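Local structure of D-ribulose-5-phosphate 3-epimerase, putative (Plasmodium falciparum, 1TQX) at residues Phe66-Leu71 / Asn175-Gly180; Glu94-Asn97 / Glu101-Ile104; Phe50-Ile55 / Val80-Thr85; Lys129-Leu134 / Arg168-Asn173; Ala21-Arg26 / Ser203-Glu208. The protein probably catalyses the interconversion of D-ribulose 5-phosphate and D-xylulose 5-phosphate with the help of one bound divalent metal ion. One frame throughout, in Å; residues are numbered along the deposited sequence.

Contact 1 (Phe66-Leu71 / Asn175-Gly180); sequences FFDVHL and NIQVDG. With ZN (zinc ion), chain D.
Gln177 reaches across the barrel interior with its chain extended and sets its amide against the carboxylate of Asp68, which comes from the opposite direction. NE2 of Gln177 donates to OD2 of Asp68 at 2.9 Å in a nearly straight bond (163° at the hydrogen), leaving along its own amide plane and meeting OD2 on the syn side but 28° above the carboxylate plane. A water closes the other half of the link, donating to Asp68 OD1 at 2.8 Å and to Gln177 OE1 at 2.7 Å. One layer along, His70 and Asp179 converge on the zinc ion: ND1 of His70 and OD1 of Asp179 each lie 2.3 Å from the metal. OD1 also sits near the plane of the imidazole, at its edge, 3.5 Å from ND1, with the metal joining the two ligands. The CG atoms of all four side chains stand anti to their backbone N, which carries the four groups into the barrel interior from strands 66-72 and 175-179, whose CA atoms remain 11.1 Å apart at Asp68 and Gln177. His36 and Asp38 complete the metal site. Behind the ligands, OD2 of Asp68 also pairs with ND1 of His36, and NE2 of His70 with His92, a second shell that probably fixes how both rings are turned. The contact is thus a side-chain bridge through the core of a TIM barrel, at the metal centre of the epimerase family. With Gln177 and water gripping its oxygens, the buried Asp68 is well placed to orient His36 and probably strengthens its hold on the zinc.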
# COMPACT_ATOMS: atom_id res chain seq x y z
N PHE A 66 -4.25 9.34 6.86
CA PHE A 66 -2.84 9.04 6.55
C PHE A 66 -2.63 8.85 5.04
O PHE A 66 -3.30 8.04 4.41
CB PHE A 66 -2.49 7.76 7.31
CG PHE A 66 -1.03 7.36 7.25
CD1 PHE A 66 -0.20 7.58 8.34
CD2 PHE A 66 -0.54 6.62 6.18
CE1 PHE A 66 1.10 7.07 8.38
CE2 PHE A 66 0.76 6.10 6.19
CZ PHE A 66 1.58 6.33 7.30
N PHE A 67 -1.68 9.60 4.47
CA PHE A 67 -1.39 9.50 3.04
C PHE A 67 -0.39 8.38 2.74
O PHE A 67 0.81 8.51 3.00
CB PHE A 67 -0.85 10.85 2.52
CG PHE A 67 -1.93 11.81 2.09
CD1 PHE A 67 -3.07 12.03 2.87
CD2 PHE A 67 -1.80 12.53 0.90
CE1 PHE A 67 -4.06 12.94 2.47
CE2 PHE A 67 -2.78 13.45 0.49
CZ PHE A 67 -3.91 13.65 1.28
N ASP A 68 -0.90 7.29 2.18
CA ASP A 68 -0.08 6.13 1.85
C ASP A 68 0.12 6.07 0.33
O ASP A 68 -0.78 5.66 -0.42
CB ASP A 68 -0.78 4.89 2.40
CG ASP A 68 -0.09 3.60 2.02
OD1 ASP A 68 1.16 3.55 2.03
OD2 ASP A 68 -0.83 2.63 1.75
N VAL A 69 1.30 6.48 -0.12
CA VAL A 69 1.62 6.52 -1.55
C VAL A 69 2.40 5.32 -2.06
O VAL A 69 3.51 5.04 -1.61
CB VAL A 69 2.42 7.81 -1.90
CG1 VAL A 69 2.54 7.95 -3.41
CG2 VAL A 69 1.73 9.04 -1.30
N HIS A 70 1.80 4.60 -3.01
CA HIS A 70 2.43 3.43 -3.60
C HIS A 70 3.03 3.87 -4.93
O HIS A 70 2.31 4.11 -5.90
CB HIS A 70 1.39 2.33 -3.83
CG HIS A 70 1.95 1.07 -4.42
ND1 HIS A 70 1.16 -0.02 -4.73
CD2 HIS A 70 3.21 0.73 -4.77
CE1 HIS A 70 1.91 -0.97 -5.25
NE2 HIS A 70 3.16 -0.54 -5.29
N LEU A 71 4.35 3.97 -4.98
CA LEU A 71 5.06 4.40 -6.17
C LEU A 71 5.38 3.27 -7.14
O LEU A 71 6.41 2.61 -7.03
CB LEU A 71 6.36 5.11 -5.78
CG LEU A 71 6.18 6.36 -4.90
CD1 LEU A 71 7.51 6.77 -4.27
CD2 LEU A 71 5.60 7.49 -5.74
N ASN A 175 4.87 -4.02 9.58
CA ASN A 175 3.54 -3.82 9.00
C ASN A 175 3.54 -4.59 7.69
O ASN A 175 4.43 -4.42 6.85
CB ASN A 175 3.27 -2.33 8.72
CG ASN A 175 2.98 -1.53 9.99
OD1 ASN A 175 1.96 -1.73 10.64
ND2 ASN A 175 3.89 -0.63 10.34
N ILE A 176 2.55 -5.46 7.51
CA ILE A 176 2.45 -6.25 6.28
C ILE A 176 1.16 -5.84 5.59
O ILE A 176 0.06 -5.98 6.13
CB ILE A 176 2.45 -7.76 6.57
CG1 ILE A 176 3.78 -8.15 7.24
CG2 ILE A 176 2.29 -8.54 5.27
CD1 ILE A 176 3.82 -9.58 7.77
N GLN A 177 1.32 -5.30 4.38
CA GLN A 177 0.21 -4.79 3.59
C GLN A 177 -0.06 -5.69 2.38
O GLN A 177 0.88 -6.19 1.75
CB GLN A 177 0.57 -3.36 3.16
CG GLN A 177 -0.51 -2.59 2.42
CD GLN A 177 -0.09 -1.16 2.15
OE1 GLN A 177 1.03 -0.91 1.69
NE2 GLN A 177 -0.98 -0.21 2.43
N VAL A 178 -1.33 -5.92 2.07
CA VAL A 178 -1.70 -6.75 0.92
C VAL A 178 -2.48 -5.85 -0.01
O VAL A 178 -3.25 -5.00 0.43
CB VAL A 178 -2.53 -7.99 1.33
CG1 VAL A 178 -1.62 -8.99 2.03
CG2 VAL A 178 -3.68 -7.59 2.24
N ASP A 179 -2.29 -6.05 -1.31
CA ASP A 179 -2.90 -5.17 -2.29
C ASP A 179 -3.22 -5.91 -3.59
O ASP A 179 -2.31 -6.42 -4.25
CB ASP A 179 -1.90 -4.03 -2.51
CG ASP A 179 -2.35 -2.99 -3.52
OD1 ASP A 179 -1.56 -2.03 -3.69
OD2 ASP A 179 -3.43 -3.11 -4.12
N GLY A 180 -4.50 -5.96 -3.95
CA GLY A 180 -4.90 -6.65 -5.17
C GLY A 180 -5.97 -7.70 -4.94
O GLY A 180 -5.68 -8.80 -4.47
ZN ZN D . -1.11 0.09 -4.36
O HOH W 1 2.08 1.31 0.63

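Contact 2 (Glu94-Asn97 / Glu101-Ile104); sequences EALN and ERCI
Leu96 and Arg102 mark the closest backbone approach, 6.6 Å between CA atoms, where the turn leaving strand 88-92 passes the first part of helix 100-111. The chain tightens at Glu94-Asn97, where Asn97 N bonds to Glu94 O at 3.1 Å, and Asn97 then takes up left-handed helical backbone angles as the chain turns before helix 100-111. Leu96 is the buried side chain between loop and helix. Its CD2 branch rests against the helix backbone, 3.5 Å from Arg102 O, and against the sulfur of the buried Cys103, with SG 3.9 Å from CD2. Its CG stands 3.7 Å above the guanidinium plane of Arg102, displaced toward the rim. Arg102 gets there by a kink at chi3 (61°) that folds the end of its chain back over the leucine. The guanidinium edge is left for polar partners: NH1 donates to two waters, one of which passes a hydrogen bond to Ala95 O and the other to Asn97 OD1. The Asn97 amide, turned 86° from the guanidinium, has OD1 at that same edge but 3.9 Å from NH1, so the water carries the link. On the barrel side, Phe91 of strand 88-92 meets both Leu96 and Cys103. The contact is the connection between strand 88-92 and helix 100-111 of the TIM barrel, closed on itself by Leu96. Its chemistry is divided: leucine and thiol pack on the inner side, while the arginine over them has a hydrated NH1 that reaches the loop through water and an NE in a weak, long ion pair with Asp99.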
# COMPACT_ATOMS: atom_id res chain seq x y z
N GLU A 94 11.80 -4.00 -7.28
CA GLU A 94 12.16 -4.18 -8.69
C GLU A 94 12.55 -2.90 -9.40
O GLU A 94 13.31 -2.93 -10.37
CB GLU A 94 11.01 -4.85 -9.46
CG GLU A 94 10.54 -6.18 -8.88
CD GLU A 94 9.51 -6.01 -7.78
OE1 GLU A 94 9.21 -4.85 -7.43
OE2 GLU A 94 9.00 -7.02 -7.26
N ALA A 95 12.04 -1.76 -8.93
CA ALA A 95 12.36 -0.48 -9.55
C ALA A 95 13.84 -0.15 -9.38
O ALA A 95 14.41 0.61 -10.17
CB ALA A 95 11.49 0.62 -8.96
N LEU A 96 14.45 -0.70 -8.34
CA LEU A 96 15.87 -0.48 -8.07
C LEU A 96 16.68 -1.72 -8.42
O LEU A 96 17.70 -2.02 -7.78
CB LEU A 96 16.09 -0.11 -6.60
CG LEU A 96 15.94 1.38 -6.26
CD1 LEU A 96 14.60 1.88 -6.73
CD2 LEU A 96 16.10 1.59 -4.75
N ASN A 97 16.22 -2.46 -9.42
CA ASN A 97 16.90 -3.66 -9.89
C ASN A 97 17.21 -4.69 -8.81
O ASN A 97 18.21 -5.41 -8.88
CB ASN A 97 18.19 -3.26 -10.61
CG ASN A 97 17.92 -2.46 -11.88
OD1 ASN A 97 18.81 -1.80 -12.42
ND2 ASN A 97 16.68 -2.52 -12.35
N GLU A 101 21.66 -2.70 -1.50
CA GLU A 101 22.34 -1.45 -1.18
C GLU A 101 21.58 -0.22 -1.67
O GLU A 101 21.45 0.76 -0.94
CB GLU A 101 23.76 -1.46 -1.75
CG GLU A 101 24.64 -2.53 -1.13
CD GLU A 101 24.82 -2.35 0.37
OE1 GLU A 101 25.36 -3.27 1.02
OE2 GLU A 101 24.43 -1.29 0.90
N ARG A 102 21.09 -0.26 -2.90
CA ARG A 102 20.35 0.87 -3.44
C ARG A 102 19.05 1.09 -2.67
O ARG A 102 18.64 2.22 -2.43
CB ARG A 102 20.04 0.67 -4.92
CG ARG A 102 21.24 0.85 -5.84
CD ARG A 102 20.82 0.79 -7.30
NE ARG A 102 19.87 1.86 -7.63
CZ ARG A 102 19.12 1.86 -8.72
NH1 ARG A 102 19.19 0.87 -9.59
NH2 ARG A 102 18.28 2.87 -8.94
N CYS A 103 18.39 -0.01 -2.30
CA CYS A 103 17.14 0.08 -1.56
C CYS A 103 17.39 0.64 -0.16
O CYS A 103 16.61 1.45 0.34
CB CYS A 103 16.47 -1.30 -1.47
SG CYS A 103 15.82 -1.90 -3.07
N ILE A 104 18.47 0.20 0.47
CA ILE A 104 18.80 0.69 1.80
C ILE A 104 19.03 2.21 1.76
O ILE A 104 18.58 2.93 2.65
CB ILE A 104 20.06 -0.01 2.36
CG1 ILE A 104 19.75 -1.47 2.66
CG2 ILE A 104 20.54 0.70 3.62
CD1 ILE A 104 20.96 -2.29 3.09
O HOH W 2 16.99 1.10 -11.39
O HOH W 3 20.95 -1.19 -10.36

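Contact 3 (Phe50-Ile55 / Val80-Thr85); sequences FGPPVI and VPLLKT
Pro52 packs its ring into the elbow made by Leu82 and Leu83: CB stands 3.8 Å from Leu82 CB and 3.7 Å from Leu82 O, while CG touches both leucines. Leu83 adds the deeper half. Its CB leaves alongside the neighbouring segment, with CG beside the backbone N (chi1 -63°); CD1 is the extended branch and runs on toward Val69, while CD2, the other branch, meets Pro52 CA at 3.8 Å and Ile55 CG2 at 3.9 Å. One methyl thus touches both residues on the same side of the first turn of helix 52-58, a turn set by the bond from Ile55 N to Gly51 O (3.1 Å), with Gly51 as N-cap. On the other side, Leu83 N bonds to Val80 O and the ammonium of Lys84 folds back to a lone pair of Pro81 O at 2.8 Å, holding the turn compact. Farther in, Val69 meets both Ile55 and Leu83, so the junction lies outside strand 66-72 of the TIM barrel, where helix 52-58 meets the loop before strand 88-92. A weak hydrogen bond from Asn56 ND2 to Leu82 O also links them. No hydrogen bond joins the two segments themselves; aliphatic contacts do the joining, with rigid proline on one side and branched leucine on the other.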
# COMPACT_ATOMS: atom_id res chain seq x y z
N PHE A 50 -1.98 9.15 -11.58
CA PHE A 50 -1.86 10.55 -11.18
C PHE A 50 -0.59 10.71 -10.35
O PHE A 50 -0.09 9.73 -9.80
CB PHE A 50 -3.10 11.00 -10.39
CG PHE A 50 -3.40 10.14 -9.20
CD1 PHE A 50 -2.76 10.36 -7.98
CD2 PHE A 50 -4.32 9.10 -9.29
CE1 PHE A 50 -3.03 9.55 -6.87
CE2 PHE A 50 -4.61 8.29 -8.19
CZ PHE A 50 -3.96 8.52 -6.98
N GLY A 51 -0.06 11.93 -10.26
CA GLY A 51 1.18 12.13 -9.53
C GLY A 51 1.16 13.15 -8.40
O GLY A 51 0.09 13.54 -7.93
N PRO A 52 2.34 13.60 -7.95
CA PRO A 52 2.49 14.57 -6.86
C PRO A 52 1.59 15.80 -6.94
O PRO A 52 1.03 16.21 -5.92
CB PRO A 52 3.97 14.93 -6.93
CG PRO A 52 4.59 13.61 -7.29
CD PRO A 52 3.67 13.16 -8.42
N PRO A 53 1.43 16.40 -8.13
CA PRO A 53 0.55 17.58 -8.21
C PRO A 53 -0.86 17.30 -7.70
O PRO A 53 -1.47 18.13 -7.02
CB PRO A 53 0.57 17.92 -9.69
CG PRO A 53 1.95 17.52 -10.11
CD PRO A 53 2.12 16.17 -9.41
N VAL A 54 -1.38 16.12 -8.03
CA VAL A 54 -2.71 15.74 -7.60
C VAL A 54 -2.73 15.43 -6.11
O VAL A 54 -3.61 15.89 -5.38
CB VAL A 54 -3.21 14.51 -8.39
CG1 VAL A 54 -4.60 14.11 -7.91
CG2 VAL A 54 -3.23 14.82 -9.88
N ILE A 55 -1.76 14.64 -5.66
CA ILE A 55 -1.68 14.27 -4.25
C ILE A 55 -1.44 15.48 -3.34
O ILE A 55 -2.03 15.59 -2.26
CB ILE A 55 -0.55 13.23 -4.03
CG1 ILE A 55 -0.93 11.93 -4.75
CG2 ILE A 55 -0.33 13.00 -2.53
CD1 ILE A 55 0.21 10.90 -4.83
N VAL A 80 10.43 11.60 -3.94
CA VAL A 80 10.52 11.95 -2.52
C VAL A 80 10.40 13.45 -2.22
O VAL A 80 9.60 13.86 -1.37
CB VAL A 80 11.82 11.40 -1.89
CG1 VAL A 80 11.88 11.75 -0.41
CG2 VAL A 80 11.88 9.88 -2.07
N PRO A 81 11.19 14.29 -2.90
CA PRO A 81 11.07 15.73 -2.61
C PRO A 81 9.74 16.34 -3.03
O PRO A 81 9.39 17.44 -2.59
CB PRO A 81 12.27 16.33 -3.36
CG PRO A 81 12.42 15.42 -4.53
CD PRO A 81 12.23 14.04 -3.91
N LEU A 82 9.00 15.62 -3.87
CA LEU A 82 7.71 16.10 -4.36
C LEU A 82 6.52 15.67 -3.49
O LEU A 82 5.39 16.10 -3.73
CB LEU A 82 7.48 15.60 -5.79
CG LEU A 82 8.61 15.85 -6.80
CD1 LEU A 82 8.28 15.16 -8.13
CD2 LEU A 82 8.79 17.35 -7.01
N LEU A 83 6.77 14.84 -2.49
CA LEU A 83 5.67 14.34 -1.65
C LEU A 83 5.96 14.48 -0.16
O LEU A 83 5.61 13.60 0.64
CB LEU A 83 5.40 12.87 -2.01
CG LEU A 83 4.91 12.61 -3.45
CD1 LEU A 83 5.10 11.14 -3.80
CD2 LEU A 83 3.43 13.02 -3.56
N LYS A 84 6.58 15.59 0.22
CA LYS A 84 6.92 15.83 1.62
C LYS A 84 5.72 15.88 2.56
O LYS A 84 5.86 15.61 3.75
CB LYS A 84 7.71 17.14 1.77
CG LYS A 84 9.06 17.18 1.07
CD LYS A 84 9.79 18.49 1.43
CE LYS A 84 11.06 18.69 0.64
NZ LYS A 84 10.81 19.08 -0.78
N THR A 85 4.55 16.24 2.04
CA THR A 85 3.37 16.32 2.91
C THR A 85 2.63 15.00 3.08
O THR A 85 1.66 14.95 3.83
CB THR A 85 2.36 17.40 2.42
OG1 THR A 85 1.88 17.05 1.11
CG2 THR A 85 3.03 18.78 2.36

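Contact 4 (Lys129-Leu134 / Arg168-Asn173); sequences KLVPIL and RKKYKN
Lys170 and Tyr171, at the C-terminal end of helix 161-170, lean on Val131 and Leu134 of helix 131-134, joining two neighbouring outer helices of the TIM barrel. Along the second segment, Arg168 comes first and works from behind: its guanidinium bonds to Leu174 O and Gly194 O, and NH1 makes a weak bond to Tyr171 O, bracing the chain as it leaves the helix. Lys170 runs extended until a bend at its last torsion, and its CE methylene lies 3.7 Å from Val131 CG1, the two side chains crossing at about a right angle. Its CG also sits 3.6 Å above one face of the next residue's ring. Tyr171, the first residue to leave helical backbone angles, sends its ring toward the other helix with CG beside the backbone N (chi1 -51°). The hydroxyl end passes Val131, whose CG1 is 3.6 Å from OH, and finds its hydrogen-bond partner in OD1 of Asp135, just past Leu134. That bond probably holds the ring against a largely aliphatic patch, which Leu134 continues inward to Val142 of strand 141-145. The Leu134 side chain crosses Tyr171 at about a right angle, its CD1 3.7 Å from CE1 and its CB 3.5 Å from CZ.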
# COMPACT_ATOMS: atom_id res chain seq x y z
N LYS A 129 14.43 -12.29 -0.70
CA LYS A 129 15.41 -11.34 -1.21
C LYS A 129 15.35 -10.03 -0.43
O LYS A 129 16.27 -9.22 -0.51
CB LYS A 129 15.18 -11.05 -2.69
CG LYS A 129 15.54 -12.20 -3.63
CD LYS A 129 15.11 -11.85 -5.05
CE LYS A 129 15.33 -13.01 -6.02
NZ LYS A 129 16.62 -12.90 -6.74
N LEU A 130 14.27 -9.82 0.32
CA LEU A 130 14.11 -8.59 1.10
C LEU A 130 14.79 -8.61 2.47
O LEU A 130 14.99 -7.57 3.09
CB LEU A 130 12.62 -8.28 1.32
CG LEU A 130 11.72 -7.97 0.12
CD1 LEU A 130 10.31 -7.70 0.63
CD2 LEU A 130 12.24 -6.76 -0.65
N VAL A 131 15.12 -9.81 2.95
CA VAL A 131 15.74 -9.94 4.27
C VAL A 131 16.86 -8.95 4.60
O VAL A 131 16.83 -8.30 5.64
CB VAL A 131 16.24 -11.39 4.49
CG1 VAL A 131 16.95 -11.50 5.83
CG2 VAL A 131 15.06 -12.35 4.45
N PRO A 132 17.86 -8.81 3.72
CA PRO A 132 18.95 -7.86 4.01
C PRO A 132 18.44 -6.45 4.30
O PRO A 132 18.93 -5.77 5.20
CB PRO A 132 19.81 -7.92 2.76
CG PRO A 132 19.62 -9.34 2.29
CD PRO A 132 18.13 -9.53 2.46
N ILE A 133 17.44 -6.01 3.54
CA ILE A 133 16.89 -4.68 3.72
C ILE A 133 16.04 -4.59 4.98
O ILE A 133 16.18 -3.66 5.78
CB ILE A 133 15.99 -4.27 2.54
CG1 ILE A 133 16.77 -4.42 1.23
CG2 ILE A 133 15.52 -2.84 2.71
CD1 ILE A 133 15.90 -4.32 -0.01
N LEU A 134 15.18 -5.58 5.17
CA LEU A 134 14.30 -5.61 6.33
C LEU A 134 15.05 -5.71 7.65
O LEU A 134 14.58 -5.21 8.66
CB LEU A 134 13.31 -6.77 6.21
CG LEU A 134 12.35 -6.69 5.01
CD1 LEU A 134 11.41 -7.89 5.01
CD2 LEU A 134 11.55 -5.39 5.09
N ARG A 168 5.55 -12.29 8.65
CA ARG A 168 5.03 -12.17 10.01
C ARG A 168 5.81 -13.02 11.01
O ARG A 168 6.05 -12.60 12.14
CB ARG A 168 3.55 -12.56 10.07
CG ARG A 168 2.94 -12.49 11.47
CD ARG A 168 3.11 -11.09 12.06
NE ARG A 168 2.38 -10.08 11.30
CZ ARG A 168 2.86 -8.88 11.00
NH1 ARG A 168 4.09 -8.55 11.38
NH2 ARG A 168 2.13 -8.01 10.32
N LYS A 169 6.21 -14.21 10.59
CA LYS A 169 6.95 -15.11 11.46
C LYS A 169 8.35 -14.57 11.80
O LYS A 169 8.81 -14.69 12.94
CB LYS A 169 7.08 -16.49 10.82
CG LYS A 169 7.71 -17.55 11.72
CD LYS A 169 7.67 -18.92 11.06
CE LYS A 169 8.22 -20.01 11.99
NZ LYS A 169 9.63 -19.76 12.38
N LYS A 170 9.00 -13.97 10.81
CA LYS A 170 10.35 -13.44 10.99
C LYS A 170 10.39 -12.04 11.60
O LYS A 170 11.31 -11.71 12.34
CB LYS A 170 11.08 -13.44 9.64
CG LYS A 170 12.57 -13.12 9.71
CD LYS A 170 13.22 -13.32 8.35
CE LYS A 170 14.71 -12.98 8.37
NZ LYS A 170 15.48 -13.89 9.27
N TYR A 171 9.39 -11.22 11.29
CA TYR A 171 9.33 -9.86 11.81
C TYR A 171 7.97 -9.58 12.44
O TYR A 171 7.03 -9.18 11.75
CB TYR A 171 9.60 -8.86 10.67
CG TYR A 171 10.84 -9.14 9.85
CD1 TYR A 171 10.77 -9.86 8.67
CD2 TYR A 171 12.09 -8.66 10.26
CE1 TYR A 171 11.91 -10.10 7.90
CE2 TYR A 171 13.23 -8.89 9.49
CZ TYR A 171 13.13 -9.61 8.31
OH TYR A 171 14.25 -9.84 7.54
N LYS A 172 7.87 -9.77 13.75
CA LYS A 172 6.61 -9.56 14.45
C LYS A 172 6.06 -8.13 14.49
O LYS A 172 4.85 -7.94 14.59
CB LYS A 172 6.70 -10.12 15.88
CG LYS A 172 7.82 -9.55 16.72
CD LYS A 172 7.80 -10.11 18.15
CE LYS A 172 8.21 -11.58 18.22
NZ LYS A 172 7.20 -12.51 17.62
N ASN A 173 6.93 -7.13 14.40
CA ASN A 173 6.48 -5.74 14.45
C ASN A 173 6.38 -5.07 13.08
O ASN A 173 6.04 -3.90 12.98
CB ASN A 173 7.39 -4.91 15.35
CG ASN A 173 7.32 -5.33 16.80
OD1 ASN A 173 6.24 -5.37 17.39
ND2 ASN A 173 8.47 -5.64 17.38

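Contact 5 (Ala21-Arg26 / Ser203-Glu208); sequences AEETQR and SIFNAE
Phe205 turns the edge of its ring to two charged groups of helix 20-29, Glu23 and Arg26. The ring has CG beside its backbone N (chi1 -72°), an orientation that takes it toward the other helix although its CB does not set out that way. Its CE2 lies 3.9 Å from Glu23 OE1 and its CD2 3.9 Å from Arg26 NH1, both polar atoms close to the ring plane. Carboxylate and guanidinium stand steeply to the ring, the latter at 81°, and the arginine chain slides past in the opposite direction. Glu23 bends sharply at chi2 (-84°), which curls its carboxylate round toward Arg26, one helical turn along. Arg26 starts anti to its backbone N and runs extended to a bend at chi3, and NH1 meets the syn lone pair of OE1 at 2.8 Å, with OE1 nearly in the guanidinium plane. This intrahelical salt bridge sets the pair of charges at the ring edge. The second oxygen, OE2, is held by Asn16 N, so the buried carboxylate is gripped from both ends. The ring edge may weakly favour OE1, but the salt bridge and Asn16 N do most to satisfy the carboxylate. Pro10 and Met27 also touch Phe205, pressing it between the first strand and helix 20-29. The short helix 202-205 follows directly on Gly201 and Thr202, predicted to bind substrate; such a small extra helix after the eighth strand is characteristic of phosphate-binding TIM barrels.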
# COMPACT_ATOMS: atom_id res chain seq x y z
N ALA A 21 -10.83 14.49 -4.02
CA ALA A 21 -11.04 15.10 -2.71
C ALA A 21 -12.34 14.62 -2.06
O ALA A 21 -12.36 14.27 -0.89
CB ALA A 21 -11.06 16.63 -2.85
N GLU A 22 -13.42 14.60 -2.84
CA GLU A 22 -14.72 14.18 -2.30
C GLU A 22 -14.70 12.71 -1.85
O GLU A 22 -15.21 12.38 -0.78
CB GLU A 22 -15.82 14.39 -3.35
CG GLU A 22 -17.24 14.15 -2.82
CD GLU A 22 -18.33 14.60 -3.78
OE1 GLU A 22 -19.28 15.27 -3.33
OE2 GLU A 22 -18.24 14.28 -4.99
N GLU A 23 -14.11 11.85 -2.68
CA GLU A 23 -14.02 10.44 -2.37
C GLU A 23 -13.17 10.16 -1.13
O GLU A 23 -13.50 9.28 -0.32
CB GLU A 23 -13.45 9.68 -3.57
CG GLU A 23 -14.37 9.70 -4.79
CD GLU A 23 -15.44 8.62 -4.73
OE1 GLU A 23 -16.00 8.38 -3.63
OE2 GLU A 23 -15.73 8.01 -5.77
N THR A 24 -12.08 10.91 -0.98
CA THR A 24 -11.19 10.73 0.16
C THR A 24 -11.84 11.22 1.45
O THR A 24 -11.69 10.60 2.51
CB THR A 24 -9.85 11.47 -0.04
OG1 THR A 24 -9.23 11.01 -1.25
CG2 THR A 24 -8.91 11.19 1.12
N GLN A 25 -12.56 12.34 1.36
CA GLN A 25 -13.25 12.89 2.52
C GLN A 25 -14.30 11.88 2.96
O GLN A 25 -14.52 11.67 4.15
CB GLN A 25 -13.90 14.24 2.16
CG GLN A 25 -12.88 15.32 1.81
CD GLN A 25 -13.51 16.62 1.35
OE1 GLN A 25 -14.51 16.61 0.63
NE2 GLN A 25 -12.91 17.75 1.73
N ARG A 26 -14.94 11.24 1.98
CA ARG A 26 -15.96 10.24 2.26
C ARG A 26 -15.32 9.06 3.01
O ARG A 26 -15.84 8.61 4.03
CB ARG A 26 -16.58 9.78 0.94
CG ARG A 26 -17.68 8.74 1.05
CD ARG A 26 -18.04 8.24 -0.35
NE ARG A 26 -18.48 6.85 -0.33
CZ ARG A 26 -18.28 5.99 -1.32
NH1 ARG A 26 -17.63 6.39 -2.41
NH2 ARG A 26 -18.71 4.74 -1.22
N SER A 203 -13.85 -3.53 -3.97
CA SER A 203 -14.72 -4.01 -2.91
C SER A 203 -15.27 -2.94 -1.97
O SER A 203 -16.28 -3.16 -1.30
CB SER A 203 -14.01 -5.10 -2.08
OG SER A 203 -12.99 -4.56 -1.26
N ILE A 204 -14.60 -1.79 -1.92
CA ILE A 204 -15.07 -0.70 -1.07
C ILE A 204 -15.81 0.36 -1.89
O ILE A 204 -16.94 0.72 -1.56
CB ILE A 204 -13.89 -0.05 -0.30
CG1 ILE A 204 -13.39 -1.02 0.77
CG2 ILE A 204 -14.34 1.26 0.34
CD1 ILE A 204 -12.18 -0.51 1.56
N PHE A 205 -15.19 0.85 -2.96
CA PHE A 205 -15.83 1.89 -3.77
C PHE A 205 -17.04 1.44 -4.59
O PHE A 205 -17.80 2.27 -5.07
CB PHE A 205 -14.79 2.57 -4.67
CG PHE A 205 -13.85 3.47 -3.92
CD1 PHE A 205 -12.56 3.05 -3.59
CD2 PHE A 205 -14.28 4.72 -3.47
CE1 PHE A 205 -11.71 3.86 -2.82
CE2 PHE A 205 -13.44 5.54 -2.71
CZ PHE A 205 -12.15 5.11 -2.38
N ASN A 206 -17.22 0.13 -4.75
CA ASN A 206 -18.37 -0.38 -5.49
C ASN A 206 -19.29 -1.14 -4.55
O ASN A 206 -20.20 -1.84 -4.98
CB ASN A 206 -17.93 -1.28 -6.64
CG ASN A 206 -17.15 -0.53 -7.71
OD1 ASN A 206 -17.61 0.49 -8.22
ND2 ASN A 206 -15.98 -1.05 -8.05
N ALA A 207 -19.05 -1.01 -3.25
CA ALA A 207 -19.85 -1.70 -2.24
C ALA A 207 -21.23 -1.09 -2.10
O ALA A 207 -21.45 0.10 -2.38
CB ALA A 207 -19.14 -1.67 -0.90
N GLU A 208 -22.18 -1.92 -1.66
CA GLU A 208 -23.54 -1.48 -1.44
C GLU A 208 -23.56 -0.71 -0.11
O GLU A 208 -24.32 0.24 0.07
CB GLU A 208 -24.47 -2.70 -1.38
CG GLU A 208 -25.85 -2.48 -1.97
CD GLU A 208 -25.80 -2.17 -3.45
OE1 GLU A 208 -25.31 -3.00 -4.24
OE2 GLU A 208 -26.27 -1.07 -3.83

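Contact 1 is the core of the set, spanning the barrel interior at the zinc site through polar side chains, water and metal, while the other four lie 16 to 18 Å from the chain centre among loops and outer helices. Contact 3 is buried and wholly aliphatic, and it abuts strand 66-72 of contact 1 through Val69. Contact 4 joins the other strand of contact 1, since Ile176 packs on helix 161-170. Contacts 2 and 4 meet where Cys103 touches Ile133. Contact 5, about 33 Å between centres from contacts 2 and 4, lies across the barrel from them. Arginine serves contacts 2 and 5 differently: hydrated in one, salt-bridged in the other.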